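Putative methyltransferase (Porphyromonas gingivalis, PDB 3LL7) is a putative methyltransferase, which probably transfers methyl groups from S-adenosylmethionine to a substrate not yet identified. Local coordinates at residues 53-58 with 75-81; 14-18 with 43-48. One frame throughout, in Å; residues are numbered along the deposited sequence.

Contact 1. Residues 53-58 with 75-81; sequences RLRNKL and LEQSSGA
The R53 guanidinium and the E76 carboxylate approach with their planes 53° apart. E76 OE2 lies at the guanidinium edge, near its plane. The nearest atoms are R53 CD and E76 OE2, 4.1 Å apart. R53 NE is 4.2 Å from E76 OE2, too far for a salt bridge; R53 makes one with E49 of its own helix. The motif here is a lysine side chain capping carbonyls in and just after the last turn of helix 72-77, ahead of helix 81-86 and the Rossmann-like sheet. With CG anti to the backbone N (chi1 -173°) and the rest of the chain extended, K57 reaches straight across to that end. Its ammonium gives a hydrogen bond of 3.1 Å from K57 NZ to L75 O, in the carbonyl plane, with a C=O...N angle of 153°. A shorter bond, 2.6 Å from K57 NZ to S78 O, arrives tilted out of the carbonyl plane. K57 thus grips one carbonyl of the last helical turn, L75 O, and one just beyond it, S78 O. The charge would also suit the negative end of the helix dipole.

Beside this polar cluster the leucines pack. The L54 and L75 side chains lie roughly perpendicular, with L54 CD1 and L75 CD1 3.9 Å apart. L75 CD2 lies over the L54 backbone, 3.8 Å from L54 N. L58 turns its methyls to L75 and A81. L104 touches L75 and S78, and I106 of helix 106-112 touches L58. S78 OG receives a weak bond from K57 NZ (3.3 Å) and donates to S79 O at 3.0 Å.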
# COMPACT_ATOMS: atom_id res chain seq x y z
N ARG A 53 -12.93 -9.39 11.77
CA ARG A 53 -11.68 -9.00 11.09
C ARG A 53 -11.89 -8.72 9.61
O ARG A 53 -11.22 -7.86 9.05
CB ARG A 53 -10.56 -10.02 11.33
CG ARG A 53 -10.00 -9.99 12.78
CD ARG A 53 -8.66 -10.75 12.93
NE ARG A 53 -8.75 -12.16 12.53
CZ ARG A 53 -9.23 -13.14 13.29
NH1 ARG A 53 -9.70 -12.88 14.51
NH2 ARG A 53 -9.26 -14.39 12.84
N LEU A 54 -12.82 -9.44 8.98
CA LEU A 54 -13.28 -9.10 7.62
C LEU A 54 -13.96 -7.73 7.57
O LEU A 54 -13.71 -6.96 6.64
CB LEU A 54 -14.24 -10.16 7.05
CG LEU A 54 -14.83 -9.89 5.65
CD1 LEU A 54 -13.77 -10.00 4.53
CD2 LEU A 54 -15.99 -10.83 5.35
N ARG A 55 -14.81 -7.43 8.54
CA ARG A 55 -15.53 -6.15 8.54
C ARG A 55 -14.58 -4.95 8.65
O ARG A 55 -14.79 -3.93 7.98
CB ARG A 55 -16.60 -6.09 9.64
CG ARG A 55 -17.55 -4.90 9.49
CD ARG A 55 -18.79 -5.03 10.36
NE ARG A 55 -19.69 -6.07 9.87
CZ ARG A 55 -19.93 -7.23 10.49
NH1 ARG A 55 -19.33 -7.51 11.64
NH2 ARG A 55 -20.77 -8.10 9.96
N ASN A 56 -13.56 -5.08 9.50
CA ASN A 56 -12.56 -4.04 9.67
C ASN A 56 -11.82 -3.77 8.36
O ASN A 56 -11.72 -2.62 7.93
CB ASN A 56 -11.56 -4.41 10.78
CG ASN A 56 -12.24 -4.62 12.13
OD1 ASN A 56 -13.13 -3.87 12.52
ND2 ASN A 56 -11.81 -5.66 12.84
N LYS A 57 -11.33 -4.83 7.73
CA LYS A 57 -10.47 -4.71 6.53
C LYS A 57 -11.24 -4.41 5.24
O LYS A 57 -10.87 -3.52 4.47
CB LYS A 57 -9.60 -5.97 6.35
CG LYS A 57 -8.57 -5.84 5.24
CD LYS A 57 -7.52 -6.95 5.28
CE LYS A 57 -6.54 -6.79 4.13
NZ LYS A 57 -5.40 -7.77 4.15
N LEU A 58 -12.30 -5.17 5.00
CA LEU A 58 -13.10 -5.05 3.80
C LEU A 58 -14.56 -4.90 4.24
O LEU A 58 -15.31 -5.87 4.19
CB LEU A 58 -12.94 -6.32 2.95
CG LEU A 58 -11.51 -6.63 2.51
CD1 LEU A 58 -11.37 -8.04 1.94
CD2 LEU A 58 -11.10 -5.60 1.50
N LEU A 75 -7.24 -14.01 4.07
CA LEU A 75 -7.76 -12.70 4.46
C LEU A 75 -6.64 -11.72 4.88
O LEU A 75 -6.62 -10.57 4.44
CB LEU A 75 -8.82 -12.84 5.56
CG LEU A 75 -9.42 -11.54 6.11
CD1 LEU A 75 -9.97 -10.62 4.98
CD2 LEU A 75 -10.50 -11.84 7.15
N GLU A 76 -5.69 -12.18 5.69
CA GLU A 76 -4.63 -11.27 6.15
C GLU A 76 -3.60 -10.92 5.08
O GLU A 76 -2.92 -9.91 5.19
CB GLU A 76 -3.96 -11.77 7.44
CG GLU A 76 -4.88 -11.79 8.68
CD GLU A 76 -5.28 -10.39 9.19
OE1 GLU A 76 -4.41 -9.49 9.28
OE2 GLU A 76 -6.48 -10.21 9.54
N GLN A 77 -3.54 -11.70 4.01
CA GLN A 77 -2.59 -11.43 2.91
C GLN A 77 -3.11 -10.47 1.83
O GLN A 77 -2.33 -9.96 1.02
CB GLN A 77 -2.16 -12.74 2.24
CG GLN A 77 -1.35 -13.70 3.13
CD GLN A 77 -1.05 -15.03 2.44
OE1 GLN A 77 -1.55 -15.32 1.34
NE2 GLN A 77 -0.24 -15.86 3.09
N SER A 78 -4.42 -10.24 1.81
CA SER A 78 -5.02 -9.53 0.69
C SER A 78 -4.72 -8.03 0.70
O SER A 78 -4.38 -7.46 1.73
CB SER A 78 -6.54 -9.73 0.69
OG SER A 78 -7.16 -8.85 1.59
N SER A 79 -4.85 -7.40 -0.48
CA SER A 79 -4.90 -5.93 -0.59
C SER A 79 -6.00 -5.33 0.32
O SER A 79 -6.97 -6.01 0.68
CB SER A 79 -5.14 -5.50 -2.03
OG SER A 79 -3.98 -5.68 -2.83
N GLY A 80 -5.82 -4.07 0.72
CA GLY A 80 -6.87 -3.33 1.39
C GLY A 80 -7.87 -2.87 0.34
O GLY A 80 -7.66 -3.06 -0.85
N ALA A 81 -8.95 -2.24 0.79
CA ALA A 81 -9.94 -1.64 -0.10
C ALA A 81 -9.40 -0.42 -0.89
O ALA A 81 -9.70 -0.27 -2.08
CB ALA A 81 -11.20 -1.23 0.71

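Contact 2. Residues 14-18 with 43-48; sequences ITRWA and AVATQI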
# COMPACT_ATOMS: atom_id res chain seq x y z
N ILE A 14 -23.01 -23.37 4.21
CA ILE A 14 -22.16 -22.82 5.26
C ILE A 14 -22.44 -21.34 5.49
O ILE A 14 -22.54 -20.88 6.65
CB ILE A 14 -20.66 -23.12 5.02
CG1 ILE A 14 -20.42 -24.62 5.21
CG2 ILE A 14 -19.76 -22.27 5.94
CD1 ILE A 14 -19.12 -25.13 4.44
N THR A 15 -22.59 -20.58 4.40
CA THR A 15 -22.88 -19.15 4.54
C THR A 15 -24.29 -18.90 5.08
O THR A 15 -24.49 -17.95 5.84
CB THR A 15 -22.68 -18.37 3.22
OG1 THR A 15 -23.50 -18.94 2.20
CG2 THR A 15 -21.22 -18.47 2.75
N ARG A 16 -25.27 -19.72 4.67
CA ARG A 16 -26.63 -19.63 5.26
C ARG A 16 -26.56 -19.90 6.78
O ARG A 16 -27.14 -19.15 7.59
CB ARG A 16 -27.59 -20.55 4.49
CG ARG A 16 -28.98 -20.87 5.12
CD ARG A 16 -29.78 -21.80 4.18
NE ARG A 16 -29.15 -23.12 4.00
CZ ARG A 16 -29.29 -24.14 4.85
NH1 ARG A 16 -28.69 -25.31 4.60
NH2 ARG A 16 -30.07 -24.01 5.94
N TRP A 17 -25.83 -20.95 7.19
CA TRP A 17 -25.72 -21.26 8.63
C TRP A 17 -24.95 -20.17 9.42
O TRP A 17 -25.34 -19.83 10.54
CB TRP A 17 -25.05 -22.60 8.85
CG TRP A 17 -25.90 -23.80 8.45
CD1 TRP A 17 -27.25 -24.01 8.69
CD2 TRP A 17 -25.42 -24.97 7.79
NE1 TRP A 17 -27.62 -25.24 8.18
CE2 TRP A 17 -26.52 -25.85 7.64
CE3 TRP A 17 -24.16 -25.36 7.31
CZ2 TRP A 17 -26.40 -27.11 7.00
CZ3 TRP A 17 -24.03 -26.61 6.67
CH2 TRP A 17 -25.15 -27.47 6.53
N ALA A 18 -23.89 -19.63 8.82
CA ALA A 18 -23.11 -18.53 9.45
C ALA A 18 -23.97 -17.32 9.73
O ALA A 18 -23.79 -16.63 10.74
CB ALA A 18 -21.95 -18.11 8.58
N ALA A 43 -16.32 -25.21 9.83
CA ALA A 43 -16.38 -24.26 8.72
C ALA A 43 -17.28 -23.07 9.08
O ALA A 43 -16.93 -21.93 8.79
CB ALA A 43 -16.91 -24.95 7.44
N VAL A 44 -18.46 -23.34 9.67
CA VAL A 44 -19.34 -22.25 10.09
C VAL A 44 -18.69 -21.41 11.20
O VAL A 44 -18.70 -20.17 11.13
CB VAL A 44 -20.76 -22.76 10.53
CG1 VAL A 44 -21.58 -21.60 11.10
CG2 VAL A 44 -21.50 -23.43 9.34
N ALA A 45 -18.14 -22.07 12.22
CA ALA A 45 -17.43 -21.36 13.29
C ALA A 45 -16.32 -20.49 12.73
O ALA A 45 -16.14 -19.36 13.19
CB ALA A 45 -16.88 -22.33 14.33
N THR A 46 -15.59 -21.02 11.76
CA THR A 46 -14.49 -20.28 11.14
C THR A 46 -14.98 -18.99 10.49
O THR A 46 -14.34 -17.95 10.65
CB THR A 46 -13.70 -21.15 10.12
OG1 THR A 46 -13.09 -22.25 10.80
CG2 THR A 46 -12.63 -20.35 9.42
N GLN A 47 -16.09 -19.06 9.75
CA GLN A 47 -16.68 -17.86 9.11
C GLN A 47 -17.12 -16.83 10.15
O GLN A 47 -16.81 -15.63 10.02
CB GLN A 47 -17.85 -18.20 8.19
CG GLN A 47 -17.48 -19.03 6.97
CD GLN A 47 -16.40 -18.38 6.12
OE1 GLN A 47 -16.62 -17.32 5.54
NE2 GLN A 47 -15.22 -19.01 6.03
N ILE A 48 -17.80 -17.30 11.20
CA ILE A 48 -18.19 -16.42 12.29
C ILE A 48 -16.96 -15.80 12.97
O ILE A 48 -16.93 -14.59 13.16
CB ILE A 48 -19.14 -17.14 13.29
CG1 ILE A 48 -20.47 -17.45 12.59
CG2 ILE A 48 -19.35 -16.28 14.54
CD1 ILE A 48 -21.40 -18.42 13.34
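I14 meets three residues of helix 38-57. Its CD1 methyl touches A43 CB at 3.7 Å. Its CG2 branch lies 4.0 Å from V44 CG2, and the two side chains run alongside each other, pointing opposite ways. The same I14 CG2 reaches the aliphatic part of Q47, with Q47 CG 4.1 Å away. The Q47 amide points on to other ground: its NE2 donates to I69 O.

R16 NH1 lies over one face of the W17 indole. W17 itself has CG anti to the carbonyl carbon (chi1 -71°); the indole leads away, leaving CB and CE3 near V44 CG2. V44 CG2 sits 3.7 Å from W17 CB and approaches the ring obliquely. The two side chains are set nearly perpendicular.

At A18 the two backbones are nearest, its CA facing that of V44. V44 holds its CG1 anti to the backbone N (chi1 174°), which brings this methyl to 3.8 Å from A18 N while CG2 serves I14 and W17. A18 CB rests 4.1 Å from Q47 CB. I48 closes the row with its CG1 3.9 Å from A18 O.

No hydrogen bond crosses the interface; methyl and methylene groups meet one another and the backbone of helix 8-20. The helix axes approach to 8.9 Å and cross at -58°. F6 touches both I14 and A43, and I29 lies against I48. This is side-by-side packing of two inclined helices, consistent with ridges-into-grooves packing of residues four apart, and it forms part of the helical N-terminal domain of the PG_1098 family.

From the N terminus, helix 8-20 runs first, then helix 26-31, then the long helix 38-57. Contact 2 closes this first loop of 24 residues and joins the first and third helices of the N-terminal region. Contact 1 starts at the far end of the same long helix. It closes a second, shorter loop of 16 residues when helix 72-77 comes back. The loops follow in series and neither crosses nor encloses the other. The contact centres lie about 18 Å apart, and helix 38-57 spans the distance. I69, within the second loop, borders both contacts. Contact 2 stays among the N-terminal helices; contact 1 links the end of helix 38-57 to the segment leading toward the Rossmann-like domain.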